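Protein argonaute (Aquifex aeolicus, PDB 1YVU) uses short single-stranded DNA guides to recognise complementary target RNA and cleaves it as a divalent-metal-dependent endonuclease. Local coordinates at residues Thr19-Phe24 against Glu86-Phe91; Leu212-Ser217 against Ala225-Leu230; Lys282-Ile287 against Arg605-Glu610; Cys343-Lys348 against Lys383-Lys388. One frame throughout, in Å; residues are numbered along the deposited sequence.

Contact 1 (Thr19-Phe24 against Glu86-Phe91); sequences TTFTVF and EEFRGF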
# COMPACT_ATOMS: atom_id res chain seq x y z
N THR A 19 -31.76 -0.44 -25.05
CA THR A 19 -31.86 -0.36 -23.58
C THR A 19 -32.48 -1.61 -22.92
O THR A 19 -32.78 -1.60 -21.72
CB THR A 19 -32.63 0.94 -23.17
OG1 THR A 19 -32.46 1.94 -24.18
CG2 THR A 19 -32.08 1.52 -21.89
N THR A 20 -32.65 -2.69 -23.69
CA THR A 20 -33.23 -3.95 -23.20
C THR A 20 -32.19 -4.84 -22.52
O THR A 20 -31.13 -5.15 -23.10
CB THR A 20 -33.96 -4.75 -24.31
OG1 THR A 20 -34.64 -3.85 -25.20
CG2 THR A 20 -35.00 -5.69 -23.69
N PHE A 21 -32.50 -5.19 -21.26
CA PHE A 21 -31.68 -6.01 -20.34
C PHE A 21 -32.41 -7.22 -19.75
O PHE A 21 -33.54 -7.08 -19.24
CB PHE A 21 -31.19 -5.16 -19.14
CG PHE A 21 -29.95 -4.37 -19.38
CD1 PHE A 21 -29.78 -3.59 -20.55
CD2 PHE A 21 -28.95 -4.34 -18.41
CE1 PHE A 21 -28.64 -2.78 -20.75
CE2 PHE A 21 -27.79 -3.54 -18.58
CZ PHE A 21 -27.64 -2.76 -19.76
N THR A 22 -31.72 -8.36 -19.70
CA THR A 22 -32.25 -9.59 -19.12
C THR A 22 -31.84 -9.76 -17.64
O THR A 22 -30.65 -9.78 -17.30
CB THR A 22 -31.81 -10.82 -19.96
OG1 THR A 22 -32.12 -10.58 -21.33
CG2 THR A 22 -32.54 -12.08 -19.51
N VAL A 23 -32.84 -9.85 -16.77
CA VAL A 23 -32.63 -10.00 -15.33
C VAL A 23 -32.57 -11.47 -14.92
O VAL A 23 -33.25 -12.33 -15.51
CB VAL A 23 -33.75 -9.28 -14.50
CG1 VAL A 23 -33.37 -9.18 -13.03
CG2 VAL A 23 -34.02 -7.89 -15.05
N PHE A 24 -31.70 -11.75 -13.95
CA PHE A 24 -31.47 -13.07 -13.38
C PHE A 24 -31.39 -12.97 -11.85
O PHE A 24 -30.56 -12.22 -11.34
CB PHE A 24 -30.19 -13.72 -13.94
CG PHE A 24 -30.31 -14.20 -15.37
CD1 PHE A 24 -29.71 -13.48 -16.41
CD2 PHE A 24 -31.09 -15.33 -15.69
CE1 PHE A 24 -29.89 -13.88 -17.77
CE2 PHE A 24 -31.27 -15.74 -17.05
CZ PHE A 24 -30.68 -15.01 -18.08
N GLU A 86 -36.51 -6.30 -18.24
CA GLU A 86 -36.72 -4.98 -17.63
C GLU A 86 -35.81 -3.99 -18.39
O GLU A 86 -34.74 -4.36 -18.86
CB GLU A 86 -36.40 -4.97 -16.12
CG GLU A 86 -37.64 -4.89 -15.22
CD GLU A 86 -37.31 -4.41 -13.81
OE1 GLU A 86 -37.34 -3.17 -13.62
OE2 GLU A 86 -37.03 -5.24 -12.91
N GLU A 87 -36.27 -2.74 -18.53
CA GLU A 87 -35.54 -1.70 -19.25
C GLU A 87 -34.77 -0.76 -18.33
O GLU A 87 -35.34 -0.14 -17.41
CB GLU A 87 -36.48 -0.91 -20.16
CG GLU A 87 -37.24 -1.77 -21.18
CD GLU A 87 -37.00 -1.36 -22.62
OE1 GLU A 87 -37.45 -0.26 -23.02
OE2 GLU A 87 -36.38 -2.16 -23.35
N PHE A 88 -33.48 -0.63 -18.63
CA PHE A 88 -32.47 0.16 -17.91
C PHE A 88 -32.55 1.70 -17.90
O PHE A 88 -32.49 2.35 -18.95
CB PHE A 88 -31.10 -0.32 -18.45
CG PHE A 88 -29.90 0.38 -17.86
CD1 PHE A 88 -29.45 0.08 -16.57
CD2 PHE A 88 -29.18 1.31 -18.63
CE1 PHE A 88 -28.29 0.69 -16.05
CE2 PHE A 88 -28.02 1.93 -18.12
CZ PHE A 88 -27.58 1.62 -16.84
N ARG A 89 -32.58 2.28 -16.70
CA ARG A 89 -32.66 3.73 -16.54
C ARG A 89 -31.54 4.33 -15.67
O ARG A 89 -31.81 4.89 -14.59
CB ARG A 89 -34.03 4.11 -15.95
CG ARG A 89 -35.23 3.53 -16.71
CD ARG A 89 -36.53 4.23 -16.40
NE ARG A 89 -36.50 5.65 -16.75
CZ ARG A 89 -36.42 6.14 -17.99
NH1 ARG A 89 -36.36 5.33 -19.05
NH2 ARG A 89 -36.37 7.44 -18.17
N GLY A 90 -30.29 4.23 -16.17
CA GLY A 90 -29.12 4.73 -15.44
C GLY A 90 -28.64 3.82 -14.31
O GLY A 90 -29.29 2.82 -14.03
N PHE A 91 -27.51 4.16 -13.68
CA PHE A 91 -26.99 3.33 -12.58
C PHE A 91 -27.32 3.91 -11.23
O PHE A 91 -27.60 5.11 -11.10
CB PHE A 91 -25.46 3.21 -12.65
CG PHE A 91 -24.93 2.76 -13.97
CD1 PHE A 91 -24.54 3.71 -14.94
CD2 PHE A 91 -24.76 1.39 -14.25
CE1 PHE A 91 -23.98 3.29 -16.19
CE2 PHE A 91 -24.21 0.95 -15.50
CZ PHE A 91 -23.82 1.91 -16.46
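Thr20 and Phe21 pair with Glu87 and Glu86 in a short two-stranded antiparallel ladder of the N-terminal domain, strand 20-21 lying against strand 86-87. Phe21 and Glu86 form the hydrogen-bonded pair: Glu86 N donates to Phe21 O at 3.2 Å, while the return bond from Phe21 N to Glu86 O is long and weak. Thr20 and Glu87 are the non-hydrogen-bonded pair, and a further weak bond, from Phe88 N to Thr19 O, carries the pairing just past the strands. On the face carrying Thr20 and Glu87, the Glu87 chain bends at chi2 and brings OE2 to 3.1 Å from Thr20 OG1, within reach of a hydrogen bond whose proton has another possible acceptor. Phe21 lies on the other face beside Phe88; with CG anti to the backbone N (chi1 179°), the Phe88 ring runs alongside Phe21 and its CB stays over the Phe21 face. The ring planes are 7° from parallel, but the centroids are 5.1 Å apart and the offset is large, with little of one ring above the other. What sits over the Phe21 ring is Phe88 CB, 4.1 Å from its centroid in a CH-pi contact. Trp58 of strand 56-59 also touches Phe21 and Glu86. Farther along, the branch Val23 CG2 rests 3.9 Å from Glu86 CB, and at the other end Thr19 CG2 meets the edge of the Phe88 ring.

Contact 2 (Leu212-Ser217 against Ala225-Leu230); sequences LCMERS and AWEELL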
# COMPACT_ATOMS: atom_id res chain seq x y z
N LEU A 212 -11.48 -31.98 -12.13
CA LEU A 212 -12.33 -31.26 -11.20
C LEU A 212 -11.95 -29.81 -11.09
O LEU A 212 -12.81 -28.93 -11.21
CB LEU A 212 -12.32 -31.89 -9.81
CG LEU A 212 -13.24 -33.09 -9.55
CD1 LEU A 212 -12.98 -33.61 -8.11
CD2 LEU A 212 -14.73 -32.77 -9.79
N CYS A 213 -10.65 -29.57 -10.92
CA CYS A 213 -10.10 -28.23 -10.78
C CYS A 213 -10.20 -27.44 -12.09
O CYS A 213 -10.14 -26.20 -12.10
CB CYS A 213 -8.66 -28.33 -10.29
SG CYS A 213 -8.38 -27.53 -8.68
N MSE A 214 -10.44 -28.18 -13.18
CA MSE A 214 -10.61 -27.65 -14.53
C MSE A 214 -12.05 -27.22 -14.65
O MSE A 214 -12.35 -26.14 -15.17
CB MSE A 214 -10.35 -28.74 -15.55
CG MSE A 214 -10.19 -28.29 -16.97
SE MSE A 214 -11.04 -29.58 -18.12
CE MSE A 214 -9.83 -30.99 -17.92
N GLU A 215 -12.95 -28.09 -14.18
CA GLU A 215 -14.37 -27.79 -14.20
C GLU A 215 -14.68 -26.63 -13.23
O GLU A 215 -15.68 -25.91 -13.40
CB GLU A 215 -15.18 -29.04 -13.83
CG GLU A 215 -15.38 -29.99 -15.01
CD GLU A 215 -16.06 -31.30 -14.61
OE1 GLU A 215 -16.50 -31.46 -13.45
OE2 GLU A 215 -16.14 -32.20 -15.48
N ARG A 216 -13.79 -26.43 -12.27
CA ARG A 216 -13.92 -25.37 -11.27
C ARG A 216 -13.10 -24.14 -11.59
O ARG A 216 -13.01 -23.22 -10.76
CB ARG A 216 -13.52 -25.87 -9.88
CG ARG A 216 -14.49 -26.84 -9.26
CD ARG A 216 -13.91 -27.35 -7.97
NE ARG A 216 -14.48 -28.62 -7.57
CZ ARG A 216 -14.02 -29.36 -6.56
NH1 ARG A 216 -12.97 -28.92 -5.87
NH2 ARG A 216 -14.60 -30.51 -6.25
N SER A 217 -12.49 -24.11 -12.78
CA SER A 217 -11.68 -22.96 -13.15
C SER A 217 -12.47 -21.79 -13.74
O SER A 217 -13.26 -21.93 -14.69
CB SER A 217 -10.47 -23.37 -14.00
OG SER A 217 -10.84 -24.16 -15.10
N ALA A 225 -4.75 -24.87 -18.51
CA ALA A 225 -3.58 -25.27 -17.72
C ALA A 225 -3.88 -26.58 -16.98
O ALA A 225 -3.00 -27.43 -16.81
CB ALA A 225 -3.21 -24.18 -16.73
N TRP A 226 -5.14 -26.75 -16.57
CA TRP A 226 -5.55 -27.97 -15.89
C TRP A 226 -5.78 -29.05 -16.93
O TRP A 226 -5.48 -30.23 -16.67
CB TRP A 226 -6.79 -27.75 -15.01
CG TRP A 226 -6.58 -26.90 -13.74
CD1 TRP A 226 -7.03 -25.62 -13.53
CD2 TRP A 226 -5.87 -27.27 -12.55
NE1 TRP A 226 -6.64 -25.18 -12.29
CE2 TRP A 226 -5.92 -26.16 -11.66
CE3 TRP A 226 -5.18 -28.44 -12.14
CZ2 TRP A 226 -5.33 -26.19 -10.39
CZ3 TRP A 226 -4.59 -28.46 -10.87
CH2 TRP A 226 -4.66 -27.33 -10.02
N GLU A 227 -6.21 -28.64 -18.13
CA GLU A 227 -6.45 -29.55 -19.27
C GLU A 227 -5.16 -30.27 -19.60
O GLU A 227 -5.13 -31.48 -19.68
CB GLU A 227 -6.97 -28.79 -20.52
CG GLU A 227 -7.69 -29.66 -21.58
CD GLU A 227 -8.18 -28.88 -22.82
OE1 GLU A 227 -8.34 -27.64 -22.73
OE2 GLU A 227 -8.43 -29.50 -23.89
N GLU A 228 -4.06 -29.52 -19.64
CA GLU A 228 -2.76 -30.07 -19.94
C GLU A 228 -2.21 -31.05 -18.92
O GLU A 228 -1.74 -32.11 -19.28
CB GLU A 228 -1.74 -28.96 -20.20
CG GLU A 228 -2.04 -28.05 -21.42
CD GLU A 228 -2.31 -28.81 -22.72
OE1 GLU A 228 -1.38 -29.50 -23.21
OE2 GLU A 228 -3.46 -28.71 -23.24
N LEU A 229 -2.36 -30.77 -17.63
CA LEU A 229 -1.80 -31.67 -16.61
C LEU A 229 -2.53 -33.00 -16.58
O LEU A 229 -1.93 -34.04 -16.31
CB LEU A 229 -1.84 -31.02 -15.22
CG LEU A 229 -1.28 -29.62 -14.94
CD1 LEU A 229 -1.66 -29.29 -13.52
CD2 LEU A 229 0.22 -29.51 -15.11
N LEU A 230 -3.80 -32.95 -16.93
CA LEU A 230 -4.67 -34.11 -17.00
C LEU A 230 -4.32 -34.96 -18.23
O LEU A 230 -4.10 -36.17 -18.13
CB LEU A 230 -6.13 -33.63 -17.12
CG LEU A 230 -7.20 -34.71 -17.31
CD1 LEU A 230 -7.33 -35.56 -16.09
CD2 LEU A 230 -8.52 -34.10 -17.65
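Cys213 and Trp226 make the tight part of this helix-helix contact in the PAZ domain. The indole turns one face to helix 207-215, with Cys213 CB over the six-membered ring, 3.7 Å from its centroid and 10° off the normal. Cys213 SG lies over the same ring, a sulfur-aromatic contact with the centroid 4.1 Å away, while Cys213 O sits above the pyrrole side, 3.5 Å from Trp226 CD1. Alongside, Met214, a selenomethionine, packs against the base of the Trp226 side chain, their CB atoms 3.7 Å apart. An alanine in place of Trp226 would probably leave Cys213 CB and SG without the aromatic face they rest on and open a gap between the helices. The outer side, where Met214 and Glu227 are partly exposed, is slighter: against a whole indole face stands one methyl, Met214 CE, which bends at chi2 and chi3 carry across to Leu230 CD2 and the backbone of Glu227, whose side chain is approached no closer than 4.4 Å, by the same CE. Helix 207-215 ends here and helix 220-231 packs back against it; the Trp226 side chain also touches Phe210 of the first helix and Thr249 and Pro251 of strand 249-251, tying the helical pair to the domain's antiparallel sheet.

Contact 3 (Lys282-Ile287 against Arg605-Glu610); sequences KRLNLI and RFFSNE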
# COMPACT_ATOMS: atom_id res chain seq x y z
N LYS A 282 4.42 11.58 -20.34
CA LYS A 282 4.40 10.21 -20.91
C LYS A 282 3.26 9.27 -20.48
O LYS A 282 2.78 8.50 -21.31
CB LYS A 282 5.73 9.51 -20.65
CG LYS A 282 6.91 10.05 -21.44
CD LYS A 282 8.24 9.42 -21.01
CE LYS A 282 9.40 9.92 -21.89
NZ LYS A 282 10.74 9.62 -21.33
N ARG A 283 2.88 9.28 -19.19
CA ARG A 283 1.76 8.45 -18.70
C ARG A 283 0.50 9.11 -19.17
O ARG A 283 -0.33 8.46 -19.78
CB ARG A 283 1.66 8.39 -17.16
CG ARG A 283 2.83 7.79 -16.45
CD ARG A 283 2.48 7.32 -15.07
NE ARG A 283 3.28 6.14 -14.69
CZ ARG A 283 4.12 6.07 -13.65
NH1 ARG A 283 4.29 7.10 -12.84
NH2 ARG A 283 4.80 4.95 -13.44
N LEU A 284 0.43 10.43 -18.95
CA LEU A 284 -0.72 11.26 -19.31
C LEU A 284 -1.10 11.14 -20.77
O LEU A 284 -2.28 10.99 -21.07
CB LEU A 284 -0.47 12.73 -18.92
CG LEU A 284 -1.55 13.82 -19.02
CD1 LEU A 284 -2.63 13.59 -18.03
CD2 LEU A 284 -0.95 15.18 -18.79
N ASN A 285 -0.12 11.13 -21.68
CA ASN A 285 -0.39 11.02 -23.12
C ASN A 285 -0.70 9.61 -23.56
O ASN A 285 -1.43 9.40 -24.54
CB ASN A 285 0.73 11.62 -23.95
CG ASN A 285 0.88 13.13 -23.76
OD1 ASN A 285 1.77 13.73 -24.35
ND2 ASN A 285 0.04 13.73 -22.92
N LEU A 286 -0.21 8.65 -22.77
CA LEU A 286 -0.40 7.23 -22.99
C LEU A 286 -1.80 6.88 -22.55
O LEU A 286 -2.54 6.25 -23.29
CB LEU A 286 0.61 6.42 -22.18
CG LEU A 286 1.28 5.18 -22.77
CD1 LEU A 286 0.75 4.82 -24.15
CD2 LEU A 286 2.79 5.41 -22.74
N ILE A 287 -2.16 7.30 -21.34
CA ILE A 287 -3.50 7.12 -20.79
C ILE A 287 -4.44 7.73 -21.82
O ILE A 287 -5.40 7.07 -22.23
CB ILE A 287 -3.64 7.83 -19.43
CG1 ILE A 287 -2.92 7.01 -18.37
CG2 ILE A 287 -5.11 8.14 -19.05
CD1 ILE A 287 -2.59 7.84 -17.15
N ARG A 605 -3.34 9.86 -9.90
CA ARG A 605 -2.17 10.72 -9.83
C ARG A 605 -2.46 12.18 -10.18
O ARG A 605 -3.59 12.49 -10.55
CB ARG A 605 -1.03 10.12 -10.67
CG ARG A 605 -0.44 8.80 -10.09
CD ARG A 605 1.01 8.54 -10.56
NE ARG A 605 1.28 7.14 -10.86
CZ ARG A 605 0.91 6.51 -11.98
NH1 ARG A 605 0.27 7.19 -12.93
NH2 ARG A 605 1.14 5.21 -12.14
N PHE A 606 -1.50 13.06 -9.88
CA PHE A 606 -1.58 14.49 -10.19
C PHE A 606 -0.50 14.79 -11.23
O PHE A 606 0.68 14.44 -11.05
CB PHE A 606 -1.29 15.37 -8.98
CG PHE A 606 -2.41 15.43 -7.97
CD1 PHE A 606 -2.26 14.84 -6.72
CD2 PHE A 606 -3.59 16.17 -8.22
CE1 PHE A 606 -3.26 14.97 -5.72
CE2 PHE A 606 -4.60 16.31 -7.20
CZ PHE A 606 -4.42 15.71 -5.96
N PHE A 607 -0.92 15.42 -12.32
CA PHE A 607 -0.01 15.78 -13.40
C PHE A 607 -0.06 17.29 -13.53
O PHE A 607 -1.13 17.87 -13.70
CB PHE A 607 -0.44 15.13 -14.73
CG PHE A 607 -0.71 13.64 -14.64
CD1 PHE A 607 -2.03 13.14 -14.61
CD2 PHE A 607 0.36 12.72 -14.58
CE1 PHE A 607 -2.29 11.73 -14.52
CE2 PHE A 607 0.12 11.31 -14.48
CZ PHE A 607 -1.19 10.81 -14.46
N SER A 608 1.10 17.92 -13.33
CA SER A 608 1.30 19.36 -13.43
C SER A 608 2.77 19.65 -13.22
O SER A 608 3.50 18.82 -12.67
CB SER A 608 0.50 20.12 -12.39
OG SER A 608 0.64 19.49 -11.15
N ASN A 609 3.17 20.87 -13.60
CA ASN A 609 4.54 21.34 -13.53
C ASN A 609 4.86 22.22 -12.33
O ASN A 609 5.99 22.70 -12.16
CB ASN A 609 4.86 22.05 -14.85
CG ASN A 609 4.59 21.16 -16.05
OD1 ASN A 609 5.37 20.24 -16.35
ND2 ASN A 609 3.45 21.37 -16.71
N GLU A 610 3.87 22.32 -11.46
CA GLU A 610 3.90 23.10 -10.23
C GLU A 610 5.03 22.79 -9.23
O GLU A 610 5.56 23.71 -8.59
CB GLU A 610 2.53 22.92 -9.56
CG GLU A 610 2.30 23.63 -8.24
CD GLU A 610 2.23 25.13 -8.39
OE1 GLU A 610 1.37 25.61 -9.18
OE2 GLU A 610 3.03 25.81 -7.72
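Arg283 and Arg605 meet guanidinium on guanidinium, their side chains crossing at about a right angle while the two flat ends lie nearly parallel. The planes are 14° apart and the centres 3.7 Å. Each group sets one nitrogen over the middle of the other: Arg605 NH2 stands 3.4 Å above the Arg283 plane, and Arg283 NH1 stands 3.5 Å above the Arg605 plane. Both chains bend at chi3, which turns the groups flat against each other. Both groups are cationic, and NE of Arg283 and NH2 of Arg605, being donors, cannot bond to each other; the stack therefore brings like charges together, and the salt bridge from Arg605 NH1 to Asp158 probably offsets part of the repulsion. That carboxylate also helps fix how the Arg605 group is turned.

Next to the stack, the Phe607 ring lies against the helix, one face under Leu284 CB, the two side chains alongside each other and pointing opposite ways. Leu284 CD1 is 3.5 Å from Phe607 CD1; CG of Leu284 is anti to its backbone N (chi1 -173°), which swings the two methyls along the phenylalanine, CD2 lying near Phe607 CB. Ile287 CD1 approaches Phe607 CZ obliquely at 4.2 Å, and Arg283 CB comes near CE2, so one turn of helix flanks the ring. The backbone of Phe607 pairs with Leu6, and Asn8 touches both Ile287 and Arg605. The arrangement is a stacked arginine pair beside an aliphatic-aromatic patch, joining helix 280-299 of linker L2 to the weakly bonded strand near 606-607 of the RNase H-like PIWI domain.

Contact 4 (Cys343-Lys348 against Lys383-Lys388); sequences CRPFVK and KGIKLK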
# COMPACT_ATOMS: atom_id res chain seq x y z
N CYS A 343 17.41 26.03 17.50
CA CYS A 343 16.38 25.35 18.31
C CYS A 343 16.83 24.54 19.55
O CYS A 343 17.81 23.79 19.51
CB CYS A 343 15.51 24.45 17.43
SG CYS A 343 16.27 22.85 17.10
N ARG A 344 16.06 24.69 20.62
CA ARG A 344 16.27 23.99 21.89
C ARG A 344 15.21 22.85 21.90
O ARG A 344 14.02 23.14 21.89
CB ARG A 344 16.07 24.97 23.05
CG ARG A 344 16.16 24.45 24.49
CD ARG A 344 15.67 25.60 25.35
NE ARG A 344 15.54 25.33 26.78
CZ ARG A 344 14.83 26.09 27.63
NH1 ARG A 344 14.16 27.16 27.20
NH2 ARG A 344 14.83 25.81 28.93
N PRO A 345 15.64 21.57 21.88
CA PRO A 345 14.71 20.42 21.89
C PRO A 345 13.89 20.21 23.18
O PRO A 345 14.06 20.91 24.17
CB PRO A 345 15.65 19.24 21.67
CG PRO A 345 16.82 19.85 20.97
CD PRO A 345 17.03 21.10 21.72
N PHE A 346 12.96 19.27 23.15
CA PHE A 346 12.17 18.94 24.33
C PHE A 346 12.84 17.70 24.85
O PHE A 346 12.58 16.60 24.39
CB PHE A 346 10.72 18.64 23.96
CG PHE A 346 9.96 19.82 23.47
CD1 PHE A 346 9.99 20.17 22.11
CD2 PHE A 346 9.21 20.61 24.36
CE1 PHE A 346 9.27 21.28 21.65
CE2 PHE A 346 8.48 21.72 23.93
CZ PHE A 346 8.51 22.06 22.57
N VAL A 347 13.73 17.89 25.80
CA VAL A 347 14.50 16.79 26.38
C VAL A 347 13.78 15.69 27.18
O VAL A 347 13.09 15.96 28.16
CB VAL A 347 15.70 17.34 27.19
CG1 VAL A 347 16.67 18.03 26.25
CG2 VAL A 347 15.23 18.33 28.28
N LYS A 348 13.92 14.45 26.72
CA LYS A 348 13.33 13.30 27.38
C LYS A 348 14.43 12.53 28.10
O LYS A 348 14.18 11.89 29.13
CB LYS A 348 12.60 12.40 26.39
CG LYS A 348 11.77 11.28 27.06
CD LYS A 348 10.90 10.52 26.06
CE LYS A 348 9.73 11.36 25.59
NZ LYS A 348 8.85 10.59 24.67
N LYS A 383 23.06 21.52 22.87
CA LYS A 383 21.61 21.47 22.74
C LYS A 383 21.03 20.70 23.90
O LYS A 383 19.84 20.37 23.91
CB LYS A 383 21.16 20.89 21.41
CG LYS A 383 20.61 21.94 20.51
CD LYS A 383 20.46 21.37 19.18
CE LYS A 383 20.25 22.45 18.19
NZ LYS A 383 19.94 21.77 16.91
N GLY A 384 21.89 20.43 24.88
CA GLY A 384 21.48 19.76 26.11
C GLY A 384 21.61 18.27 26.22
O GLY A 384 21.61 17.72 27.34
N ILE A 385 21.65 17.59 25.07
CA ILE A 385 21.78 16.14 25.06
C ILE A 385 23.23 15.75 24.84
O ILE A 385 23.88 16.18 23.89
CB ILE A 385 20.86 15.45 24.02
CG1 ILE A 385 19.43 15.94 24.18
CG2 ILE A 385 20.92 13.91 24.19
CD1 ILE A 385 19.07 17.07 23.28
N LYS A 386 23.71 14.91 25.74
CA LYS A 386 25.07 14.43 25.72
C LYS A 386 25.14 12.94 25.34
O LYS A 386 24.48 12.09 25.97
CB LYS A 386 25.70 14.68 27.11
CG LYS A 386 25.60 16.13 27.58
CD LYS A 386 25.39 16.21 29.07
CE LYS A 386 24.86 17.59 29.48
NZ LYS A 386 24.54 17.60 30.94
N LEU A 387 25.86 12.65 24.25
CA LEU A 387 26.07 11.25 23.85
C LEU A 387 27.30 10.76 24.59
O LEU A 387 28.31 11.47 24.71
CB LEU A 387 26.34 11.07 22.36
CG LEU A 387 25.43 11.61 21.28
CD1 LEU A 387 25.74 10.79 20.03
CD2 LEU A 387 24.00 11.48 21.65
N LYS A 388 27.16 9.56 25.14
CA LYS A 388 28.22 8.88 25.87
C LYS A 388 28.40 7.56 25.13
O LYS A 388 27.52 6.69 25.17
CB LYS A 388 27.81 8.64 27.32
CG LYS A 388 27.75 9.90 28.15
CD LYS A 388 27.56 9.60 29.63
CE LYS A 388 27.83 10.85 30.45
NZ LYS A 388 27.44 10.65 31.86
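Lys383 lies along Cys343 and Pro345, just after helix 337-342, in the Mid domain, where a parallel four-stranded sheet has strand 386-396 at one edge. The segment 343-348 leads from that helix toward strand 351-360, and 383-388 leads from helix 368-381 into the edge strand, so the contact joins the two approaches to neighbouring parallel strands.

The polar part is a single hydrogen bond of the lysine, made outside the two segments: NZ bonds to Leu340 O near the end of helix 337-342.

The aliphatic chain of Lys383 makes the second group of contacts, against backbone and proline. Extended beyond CG, it runs past the Cys343 carbonyl, with CG 3.5 Å from Cys343 O and CE close to the same oxygen; NZ goes on to 3.8 Å from Cys343 SG, a plain contact. The Pro345 ring crosses the lysine at about a right angle, its CD 3.9 Å from Lys383 CG and 3.6 Å from Lys383 O. With a serine in place of Lys383, Leu340 O is likely to lose its donor, and the Cys343 carbonyl and Pro345 ring the chain that lies along them.

Methyl packing of Ile385 is the third group. Leu478 of helix 466-480 touches both Pro345 and Ile385. The Ile385 and Val347 side chains reach past one another: CG1 of Ile385, anti to the carbonyl carbon (chi1 -51°), puts CD1 against Val347 and Pro345. That methyl sits 4.3 Å from Pro345 CG and 3.9 Å from Val347 CG1.

How the contacts relate
The four contacts sample different parts of the two-lobed argonaute and none touches another. Contact 1 in the N-terminal domain and contact 2 in the PAZ domain belong to the PAZ lobe, with centres 35 Å apart. Contact 4, in the Mid domain, lies on the opposite side of the chain's centre from both, about 70 Å from contact 1 and 66 Å from contact 2, centre to centre. Contact 3 lies between these extremes and joins linker L2 to the PIWI domain, hence one lobe to the other. Along the chain contacts 1, 2 and 3 open in turn, and contact 4 falls wholly within the 317 residues separating the two halves of contact 3.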